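Local coordinates for protein beta-hexosaminidase (Neisseria gonorrhoeae, PDB 6JTJ) that probably cleaves terminal beta-1,4-linked N-acetylglucosamine from peptidoglycan fragments during cell-wall recycling, at residues E140-A151 with R191-K202; T164-G172 with A239-M247. All blocks are in the same frame, centred on the assembly; numbering follows the deposited sequence.

Interaction 1. Residues E140-A151 with R191-K202; sequences ETAAGQVGRVLA and RLALALQKGLAK
Glu-140 meets Arg-191 at the start of both segments. Its chain runs straight out beyond CG (chi2 -173°) and brings the carboxylate to the edge of the guanidinium. The salt bridge is long, with Glu-140 OE2 3.6 Å from Arg-191 NE, and the two flat groups are clearly tilted against each other. Arg-191 bends back at chi2 and chi3, which folds its guanidinium onto Leu-194 CD1. The backbone of Glu-140 also touches this helix, where its O lies 3.5 Å from Ala-195 CB. One turn on, Ala-143 CB rests against Ala-195 CB at 3.9 Å and faces Leu-192 O. Between Gly-144 and Arg-148 the backbones themselves touch. Gly-144 O accepts a CA-H...O contact from Gly-199 CA at 3.3 Å, and Gly-144 CA gives one to Ala-195 O. This is small-residue helix packing: Ala-143, Gly-147 and Ala-151 recur every fourth residue and face Ala-195, Gly-199 and Leu-200 in turn. The parallel helices cross at -34° with their axes only 6.4 Å apart, a geometry like that of GASright pairs. Both belong to the outer helical layer of the beta/alpha barrel of family 3 glycoside hydrolases. Val-146 CG1 touches Leu-196 CD1, which also reaches the backbone of Ala-143 and Gly-147. At Gly-147 the CA is 4.2 Å from Gly-199 CA, and with no side chain on either the backbones meet directly. Arg-148 CA points a further CA-H...O contact at Gly-199 O (3.2 Å), while its CG passes Lys-202 CB. Leu-150 CD2 meets Leu-200 CD2 on the buried side. Ala-151 CB packs over Leu-200 O at 3.4 Å. Helix 369-382 covers the back of helix 136-155 through Val-149 and Ala-142.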
loop_
_atom_site.group_PDB
_atom_site.type_symbol
_atom_site.label_atom_id
_atom_site.label_comp_id
_atom_site.label_asym_id
_atom_site.label_seq_id
_atom_site.Cartn_x
_atom_site.Cartn_y
_atom_site.Cartn_z
ATOM N N GLU C 140 -23.008 -7.495 12.447
ATOM C CA GLU C 140 -23.823 -7.280 11.245
ATOM C C GLU C 140 -24.631 -6.014 11.365
ATOM O O GLU C 140 -24.742 -5.245 10.407
ATOM C CB GLU C 140 -24.726 -8.473 10.965
ATOM C CG GLU C 140 -23.977 -9.718 10.511
ATOM C CD GLU C 140 -24.913 -10.839 10.078
ATOM O OE1 GLU C 140 -26.151 -10.631 10.117
ATOM O OE2 GLU C 140 -24.413 -11.925 9.681
ATOM N N THR C 141 -25.200 -5.785 12.542
ATOM C CA THR C 141 -25.977 -4.583 12.771
ATOM C C THR C 141 -25.118 -3.347 12.603
ATOM O O THR C 141 -25.528 -2.345 11.997
ATOM C CB THR C 141 -26.570 -4.597 14.196
ATOM O OG1 THR C 141 -27.411 -5.751 14.340
ATOM C CG2 THR C 141 -27.388 -3.341 14.477
ATOM N N ALA C 142 -23.921 -3.406 13.163
ATOM C CA ALA C 142 -22.998 -2.285 13.049
ATOM C C ALA C 142 -22.600 -2.069 11.581
ATOM O O ALA C 142 -22.589 -0.937 11.106
ATOM C CB ALA C 142 -21.767 -2.541 13.901
ATOM N N ALA C 143 -22.300 -3.157 10.875
ATOM C CA ALA C 143 -21.954 -3.087 9.442
ATOM C C ALA C 143 -23.060 -2.430 8.626
ATOM O O ALA C 143 -22.792 -1.572 7.779
ATOM C CB ALA C 143 -21.626 -4.469 8.900
ATOM N N GLY C 144 -24.308 -2.779 8.912
ATOM C CA GLY C 144 -25.465 -2.186 8.214
ATOM C C GLY C 144 -25.558 -0.691 8.403
ATOM O O GLY C 144 -25.821 0.071 7.453
ATOM N N GLN C 145 -25.297 -0.238 9.617
ATOM C CA GLN C 145 -25.294 1.200 9.915
ATOM C C GLN C 145 -24.144 1.931 9.249
ATOM O O GLN C 145 -24.324 3.026 8.713
ATOM C CB GLN C 145 -25.217 1.442 11.430
ATOM C CG GLN C 145 -26.462 0.975 12.218
ATOM C CD GLN C 145 -27.788 1.575 11.686
ATOM O OE1 GLN C 145 -27.982 2.797 11.644
ATOM N NE2 GLN C 145 -28.663 0.702 11.179
ATOM N N VAL C 146 -22.967 1.321 9.240
ATOM C CA VAL C 146 -21.825 1.921 8.528
ATOM C C VAL C 146 -22.162 2.072 7.049
ATOM O O VAL C 146 -21.988 3.137 6.480
ATOM C CB VAL C 146 -20.532 1.100 8.717
ATOM C CG1 VAL C 146 -19.437 1.606 7.793
ATOM C CG2 VAL C 146 -20.066 1.186 10.169
ATOM N N GLY C 147 -22.684 1.017 6.439
ATOM C CA GLY C 147 -23.065 1.069 5.013
ATOM C C GLY C 147 -24.085 2.142 4.706
ATOM O O GLY C 147 -23.959 2.898 3.746
ATOM N N ARG C 148 -25.088 2.232 5.568
ATOM C CA ARG C 148 -26.129 3.237 5.409
ATOM C C ARG C 148 -25.593 4.661 5.473
ATOM O O ARG C 148 -25.924 5.508 4.642
ATOM C CB ARG C 148 -27.207 3.028 6.478
ATOM C CG ARG C 148 -28.438 3.905 6.263
ATOM C CD ARG C 148 -29.439 3.836 7.402
ATOM N NE ARG C 148 -30.486 4.854 7.192
ATOM C CZ ARG C 148 -31.327 5.307 8.122
ATOM N NH1 ARG C 148 -31.262 4.836 9.365
ATOM N NH2 ARG C 148 -32.231 6.246 7.807
ATOM N N VAL C 149 -24.783 4.940 6.485
ATOM C CA VAL C 149 -24.229 6.277 6.637
ATOM C C VAL C 149 -23.306 6.601 5.489
ATOM O O VAL C 149 -23.382 7.670 4.889
ATOM C CB VAL C 149 -23.480 6.392 7.974
ATOM C CG1 VAL C 149 -22.693 7.691 8.058
ATOM C CG2 VAL C 149 -24.476 6.306 9.127
ATOM N N LEU C 150 -22.412 5.666 5.192
ATOM C CA LEU C 150 -21.441 5.844 4.124
ATOM C C LEU C 150 -22.142 6.249 2.829
ATOM O O LEU C 150 -21.813 7.261 2.213
ATOM C CB LEU C 150 -20.682 4.520 3.952
ATOM C CG LEU C 150 -19.526 4.383 2.975
ATOM C CD1 LEU C 150 -18.780 3.109 3.345
ATOM C CD2 LEU C 150 -19.986 4.317 1.523
ATOM N N ALA C 151 -23.103 5.431 2.429
ATOM C CA ALA C 151 -23.780 5.609 1.152
ATOM C C ALA C 151 -24.668 6.855 1.143
ATOM O O ALA C 151 -24.624 7.637 0.194
ATOM C CB ALA C 151 -24.605 4.365 0.813
ATOM N N ARG C 191 -20.244 -12.535 5.617
ATOM C CA ARG C 191 -21.432 -12.057 6.328
ATOM C C ARG C 191 -21.373 -10.564 6.647
ATOM O O ARG C 191 -22.376 -9.860 6.504
ATOM C CB ARG C 191 -21.684 -12.906 7.583
ATOM C CG ARG C 191 -21.967 -14.402 7.227
ATOM C CD ARG C 191 -23.442 -14.730 7.386
ATOM N NE ARG C 191 -24.393 -13.862 6.704
ATOM C CZ ARG C 191 -25.016 -14.090 5.541
ATOM N NH1 ARG C 191 -24.754 -15.154 4.798
ATOM N NH2 ARG C 191 -25.922 -13.203 5.122
ATOM N N LEU C 192 -20.205 -10.050 7.044
ATOM C CA LEU C 192 -20.103 -8.611 7.286
ATOM C C LEU C 192 -20.288 -7.837 5.996
ATOM O O LEU C 192 -20.926 -6.783 5.967
ATOM C CB LEU C 192 -18.762 -8.270 7.945
ATOM C CG LEU C 192 -18.644 -8.854 9.360
ATOM C CD1 LEU C 192 -17.204 -8.829 9.854
ATOM C CD2 LEU C 192 -19.552 -8.073 10.304
ATOM N N ALA C 193 -19.734 -8.367 4.914
ATOM C CA ALA C 193 -19.867 -7.714 3.611
ATOM C C ALA C 193 -21.339 -7.645 3.190
ATOM O O ALA C 193 -21.801 -6.610 2.733
ATOM C CB ALA C 193 -19.039 -8.469 2.568
ATOM N N LEU C 194 -22.053 -8.755 3.317
ATOM C CA LEU C 194 -23.476 -8.792 2.965
ATOM C C LEU C 194 -24.307 -7.810 3.776
ATOM O O LEU C 194 -25.180 -7.114 3.245
ATOM C CB LEU C 194 -24.032 -10.205 3.143
ATOM C CG LEU C 194 -23.544 -11.244 2.141
ATOM C CD1 LEU C 194 -23.882 -12.652 2.628
ATOM C CD2 LEU C 194 -24.158 -11.001 0.768
ATOM N N ALA C 195 -23.978 -7.685 5.058
ATOM C CA ALA C 195 -24.649 -6.706 5.920
ATOM C C ALA C 195 -24.312 -5.288 5.523
ATOM O O ALA C 195 -25.178 -4.382 5.534
ATOM C CB ALA C 195 -24.266 -6.944 7.377
ATOM N N LEU C 196 -23.043 -5.044 5.204
ATOM C CA LEU C 196 -22.671 -3.709 4.731
ATOM C C LEU C 196 -23.441 -3.405 3.454
ATOM O O LEU C 196 -23.931 -2.288 3.266
ATOM C CB LEU C 196 -21.163 -3.626 4.459
ATOM C CG LEU C 196 -20.676 -2.215 4.091
ATOM C CD1 LEU C 196 -20.257 -1.427 5.322
ATOM C CD2 LEU C 196 -19.509 -2.293 3.128
ATOM N N GLN C 197 -23.511 -4.392 2.567
ATOM C CA GLN C 197 -24.172 -4.229 1.261
ATOM C C GLN C 197 -25.643 -3.797 1.410
ATOM O O GLN C 197 -26.105 -2.897 0.710
ATOM C CB GLN C 197 -24.051 -5.530 0.452
ATOM C CG GLN C 197 -24.815 -5.535 -0.869
ATOM C CD GLN C 197 -24.443 -6.705 -1.749
ATOM O OE1 GLN C 197 -23.669 -6.556 -2.700
ATOM N NE2 GLN C 197 -24.937 -7.895 -1.407
ATOM N N LYS C 198 -26.354 -4.405 2.354
ATOM C CA LYS C 198 -27.747 -4.004 2.661
ATOM C C LYS C 198 -27.835 -2.582 3.175
ATOM O O LYS C 198 -28.722 -1.820 2.786
ATOM C CB LYS C 198 -28.355 -4.943 3.701
ATOM C CG LYS C 198 -28.699 -6.306 3.149
ATOM C CD LYS C 198 -29.429 -7.174 4.168
ATOM C CE LYS C 198 -29.319 -8.626 3.780
ATOM N NZ LYS C 198 -29.292 -9.498 4.980
ATOM N N GLY C 199 -26.867 -2.187 4.004
ATOM C CA GLY C 199 -26.765 -0.800 4.443
ATOM C C GLY C 199 -26.555 0.165 3.299
ATOM O O GLY C 199 -27.197 1.227 3.230
ATOM N N LEU C 200 -25.621 -0.178 2.403
ATOM C CA LEU C 200 -25.348 0.657 1.237
ATOM C C LEU C 200 -26.624 0.869 0.433
ATOM O O LEU C 200 -26.881 1.973 -0.040
ATOM C CB LEU C 200 -24.266 0.008 0.339
ATOM C CG LEU C 200 -22.831 -0.113 0.901
ATOM C CD1 LEU C 200 -21.975 -0.944 -0.035
ATOM C CD2 LEU C 200 -22.209 1.259 1.125
ATOM N N ALA C 201 -27.366 -0.210 0.207
ATOM C CA ALA C 201 -28.589 -0.151 -0.616
ATOM C C ALA C 201 -29.637 0.767 0.020
ATOM O O ALA C 201 -30.329 1.497 -0.673
ATOM C CB ALA C 201 -29.144 -1.548 -0.828
ATOM N N LYS C 202 -29.714 0.779 1.345
ATOM C CA LYS C 202 -30.565 1.767 2.025
ATOM C C LYS C 202 -30.159 3.179 1.688
ATOM O O LYS C 202 -31.015 4.056 1.558
ATOM C CB LYS C 202 -30.522 1.579 3.527
ATOM C CG LYS C 202 -31.613 0.670 4.007
ATOM C CD LYS C 202 -31.493 0.382 5.484
ATOM C CE LYS C 202 -32.299 -0.833 5.874
ATOM N NZ LYS C 202 -33.560 -1.025 5.112
#

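Interaction 2. Residues T164-G172 with A239-M247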
loop_
_atom_site.group_PDB
_atom_site.type_symbol
_atom_site.label_atom_id
_atom_site.label_comp_id
_atom_site.label_asym_id
_atom_site.label_seq_id
_atom_site.Cartn_x
_atom_site.Cartn_y
_atom_site.Cartn_z
ATOM N N THR C 164 -16.576 -0.241 -2.603
ATOM C CA THR C 164 -16.514 -0.955 -1.354
ATOM C C THR C 164 -17.599 -2.029 -1.434
ATOM O O THR C 164 -18.618 -1.842 -2.123
ATOM C CB THR C 164 -16.697 0.030 -0.182
ATOM O OG1 THR C 164 -16.269 -0.558 1.050
ATOM C CG2 THR C 164 -18.149 0.503 -0.065
ATOM N N PRO C 165 -17.408 -3.165 -0.745
ATOM C CA PRO C 165 -16.384 -3.489 0.225
ATOM C C PRO C 165 -15.185 -4.291 -0.255
ATOM O O PRO C 165 -15.268 -5.058 -1.223
ATOM C CB PRO C 165 -17.133 -4.362 1.197
ATOM C CG PRO C 165 -18.044 -5.160 0.317
ATOM C CD PRO C 165 -18.475 -4.188 -0.751
ATOM N N VAL C 166 -14.106 -4.159 0.511
ATOM C CA VAL C 166 -12.985 -5.071 0.462
ATOM C C VAL C 166 -13.408 -6.448 0.985
ATOM O O VAL C 166 -13.923 -6.556 2.095
ATOM C CB VAL C 166 -11.819 -4.521 1.302
ATOM C CG1 VAL C 166 -10.703 -5.549 1.441
ATOM C CG2 VAL C 166 -11.282 -3.254 0.657
ATOM N N LEU C 167 -13.191 -7.473 0.174
ATOM C CA LEU C 167 -13.513 -8.854 0.491
ATOM C C LEU C 167 -12.258 -9.693 0.684
ATOM O O LEU C 167 -12.320 -10.900 0.919
ATOM C CB LEU C 167 -14.336 -9.449 -0.645
ATOM C CG LEU C 167 -15.658 -8.762 -0.953
ATOM C CD1 LEU C 167 -16.383 -9.457 -2.107
ATOM C CD2 LEU C 167 -16.558 -8.740 0.265
ATOM N N ASP C 168 -11.102 -9.044 0.589
ATOM C CA ASP C 168 -9.831 -9.692 0.848
ATOM C C ASP C 168 -9.791 -10.199 2.289
ATOM O O ASP C 168 -10.335 -9.558 3.194
ATOM C CB ASP C 168 -8.685 -8.698 0.630
ATOM C CG ASP C 168 -8.690 -8.105 -0.781
ATOM O OD1 ASP C 168 -8.833 -8.875 -1.763
ATOM O OD2 ASP C 168 -8.496 -6.870 -0.892
ATOM N N LEU C 169 -9.153 -11.345 2.488
ATOM C CA LEU C 169 -9.063 -11.941 3.818
ATOM C C LEU C 169 -7.774 -11.462 4.506
ATOM O O LEU C 169 -6.740 -11.326 3.875
ATOM C CB LEU C 169 -9.010 -13.463 3.734
ATOM C CG LEU C 169 -10.083 -14.183 2.907
ATOM C CD1 LEU C 169 -9.909 -15.700 3.030
ATOM C CD2 LEU C 169 -11.473 -13.774 3.355
ATOM N N ASP C 170 -7.859 -11.226 5.799
ATOM C CA ASP C 170 -6.704 -10.832 6.549
ATOM C C ASP C 170 -5.842 -12.034 6.926
ATOM O O ASP C 170 -5.972 -12.553 8.009
ATOM C CB ASP C 170 -7.098 -10.076 7.812
ATOM C CG ASP C 170 -5.859 -9.555 8.560
ATOM O OD1 ASP C 170 -4.791 -9.396 7.933
ATOM O OD2 ASP C 170 -5.955 -9.265 9.751
ATOM N N TRP C 171 -4.979 -12.450 6.015
ATOM C CA TRP C 171 -4.039 -13.512 6.269
ATOM C C TRP C 171 -2.841 -13.034 7.098
ATOM O O TRP C 171 -2.033 -13.840 7.485
ATOM C CB TRP C 171 -3.512 -14.097 4.957
ATOM C CG TRP C 171 -4.499 -14.910 4.192
ATOM C CD1 TRP C 171 -5.190 -14.530 3.079
ATOM C CD2 TRP C 171 -4.877 -16.276 4.454
ATOM N NE1 TRP C 171 -5.986 -15.562 2.634
ATOM C CE2 TRP C 171 -5.818 -16.646 3.460
ATOM C CE3 TRP C 171 -4.514 -17.216 5.424
ATOM C CZ2 TRP C 171 -6.403 -17.924 3.415
ATOM C CZ3 TRP C 171 -5.086 -18.500 5.374
ATOM C CH2 TRP C 171 -6.042 -18.830 4.388
ATOM N N GLY C 172 -2.766 -11.739 7.425
ATOM C CA GLY C 172 -1.634 -11.204 8.185
ATOM C C GLY C 172 -0.377 -11.044 7.328
ATOM O O GLY C 172 0.727 -10.911 7.858
ATOM N N ALA C 239 -11.309 -20.542 0.487
ATOM C CA ALA C 239 -11.229 -19.372 1.365
ATOM C C ALA C 239 -11.470 -18.070 0.614
ATOM O O ALA C 239 -12.598 -17.557 0.622
ATOM C CB ALA C 239 -9.883 -19.355 2.086
ATOM N N ASP C 240 -10.435 -17.551 -0.056
ATOM C CA ASP C 240 -10.466 -16.156 -0.552
ATOM C C ASP C 240 -11.596 -15.890 -1.559
ATOM O O ASP C 240 -12.186 -14.815 -1.565
ATOM C CB ASP C 240 -9.138 -15.790 -1.188
ATOM C CG ASP C 240 -7.950 -16.009 -0.262
ATOM O OD1 ASP C 240 -7.753 -17.148 0.188
ATOM O OD2 ASP C 240 -7.198 -15.048 0.002
ATOM N N LEU C 241 -11.926 -16.893 -2.372
ATOM C CA LEU C 241 -12.997 -16.749 -3.369
ATOM C C LEU C 241 -14.386 -16.791 -2.809
ATOM O O LEU C 241 -15.319 -16.260 -3.419
ATOM C CB LEU C 241 -12.865 -17.809 -4.478
ATOM C CG LEU C 241 -11.878 -17.438 -5.574
ATOM C CD1 LEU C 241 -11.485 -18.669 -6.396
ATOM C CD2 LEU C 241 -12.435 -16.356 -6.474
ATOM N N ALA C 242 -14.568 -17.408 -1.659
ATOM C CA ALA C 242 -15.928 -17.644 -1.174
ATOM C C ALA C 242 -16.728 -16.356 -0.978
ATOM O O ALA C 242 -17.901 -16.303 -1.345
ATOM C CB ALA C 242 -15.916 -18.498 0.086
ATOM N N PRO C 243 -16.109 -15.302 -0.407
ATOM C CA PRO C 243 -16.900 -14.054 -0.257
ATOM C C PRO C 243 -17.328 -13.429 -1.592
ATOM O O PRO C 243 -18.401 -12.846 -1.674
ATOM C CB PRO C 243 -15.962 -13.118 0.506
ATOM C CG PRO C 243 -14.988 -14.022 1.198
ATOM C CD PRO C 243 -14.853 -15.258 0.354
ATOM N N PHE C 244 -16.504 -13.585 -2.621
ATOM C CA PHE C 244 -16.845 -13.100 -3.934
ATOM C C PHE C 244 -18.031 -13.884 -4.508
ATOM O O PHE C 244 -18.970 -13.274 -5.012
ATOM C CB PHE C 244 -15.642 -13.163 -4.888
ATOM C CG PHE C 244 -14.559 -12.151 -4.574
ATOM C CD1 PHE C 244 -14.653 -10.853 -5.017
ATOM C CD2 PHE C 244 -13.451 -12.512 -3.829
ATOM C CE1 PHE C 244 -13.668 -9.922 -4.723
ATOM C CE2 PHE C 244 -12.452 -11.594 -3.529
ATOM C CZ PHE C 244 -12.576 -10.287 -3.961
ATOM N N ARG C 245 -18.013 -15.210 -4.394
ATOM C CA ARG C 245 -19.148 -16.025 -4.851
ATOM C C ARG C 245 -20.450 -15.619 -4.200
ATOM O O ARG C 245 -21.463 -15.416 -4.869
ATOM C CB ARG C 245 -18.924 -17.497 -4.547
ATOM C CG ARG C 245 -17.960 -18.174 -5.485
ATOM C CD ARG C 245 -18.100 -19.671 -5.233
ATOM N NE ARG C 245 -18.081 -20.484 -6.485
ATOM C CZ ARG C 245 -17.026 -20.646 -7.286
ATOM N NH1 ARG C 245 -15.871 -20.096 -6.974
ATOM N NH2 ARG C 245 -17.128 -21.379 -8.398
ATOM N N ILE C 246 -20.401 -15.480 -2.883
ATOM C CA ILE C 246 -21.589 -15.194 -2.105
ATOM C C ILE C 246 -22.109 -13.787 -2.432
ATOM O O ILE C 246 -23.316 -13.589 -2.605
ATOM C CB ILE C 246 -21.286 -15.363 -0.605
ATOM C CG1 ILE C 246 -20.984 -16.845 -0.308
ATOM C CG2 ILE C 246 -22.448 -14.881 0.238
ATOM C CD1 ILE C 246 -20.359 -17.131 1.063
ATOM N N MET C 247 -21.209 -12.806 -2.498
ATOM C CA MET C 247 -21.617 -11.431 -2.845
ATOM C C MET C 247 -22.191 -11.352 -4.255
ATOM O O MET C 247 -23.184 -10.658 -4.486
ATOM C CB MET C 247 -20.454 -10.488 -2.696
ATOM C CG MET C 247 -20.098 -10.214 -1.249
ATOM S SD MET C 247 -21.240 -9.039 -0.514
ATOM C CE MET C 247 -20.654 -7.495 -1.185
HETATM O O HOH W 1 -10.807 -12.761 -0.683
HETATM O O HOH W 2 -7.970 -12.605 -0.069
#
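Leu-167 packs against Phe-244, Pro-243 and Met-247, and this is the tight part of the contact. Its CD1 sits over one face of the Phe-244 ring, 4.0 Å from the centroid, as a CH-pi contact. Its CB lies near Phe-244 CZ, so the leucine spans the ring. Met-247 bends at chi2 and chi3, which brings its CE methyl against Pro-165 CG at 3.8 Å. A cis peptide bond precedes Pro-165. Leu-169 CD1 covers the backbone between Ala-239 and Asp-240.

The other end is polar and water-bridged, and Trp-171 there is partly exposed. Its NE1 donates to Asp-240 OD2 at 2.9 Å, on the syn side and near the ring plane; carboxylate and indole planes are 17° apart. Asp-240 OD1 pairs with Arg-231 in a salt bridge. One water donates to Leu-167 O and Asp-240 O. A second accepts from Leu-169 N and donates to Asp-240 OD2.

In the family 3 beta/alpha barrel, this loop follows barrel strand 161-162 and runs beside strand 208-212, with backbone bonds to Lys-210. Helix 186-202 borders it at Pro-165 and Leu-167, and helix 242-249 presents the Phe-244 ring face to Leu-167.

Helix 186-202, a partner in interaction 1, also borders interaction 2; the centres are 16 Å apart. One side packs on helix 136-155, another on the 164-172 loop and helix 242-249. The two contacts join at Ala-193 CB, 3.4 Å from Leu-167 CD2, and at Leu-196 CD2, 3.7 Å from Pro-165 CB. Neither touches a bound N-acetylglucosamine, which is about 12 Å from the side chain of Leu-150 and about 11 Å from that of Pro-165. The side chain of Phe-244 is about 6 Å from that of His-211, and that of Leu-150 about 9 Å from that of Asp-105, both predicted substrate residues. Asp-168 OD2 hydrogen-bonds His-211 ND1, and so probably helps to orient it.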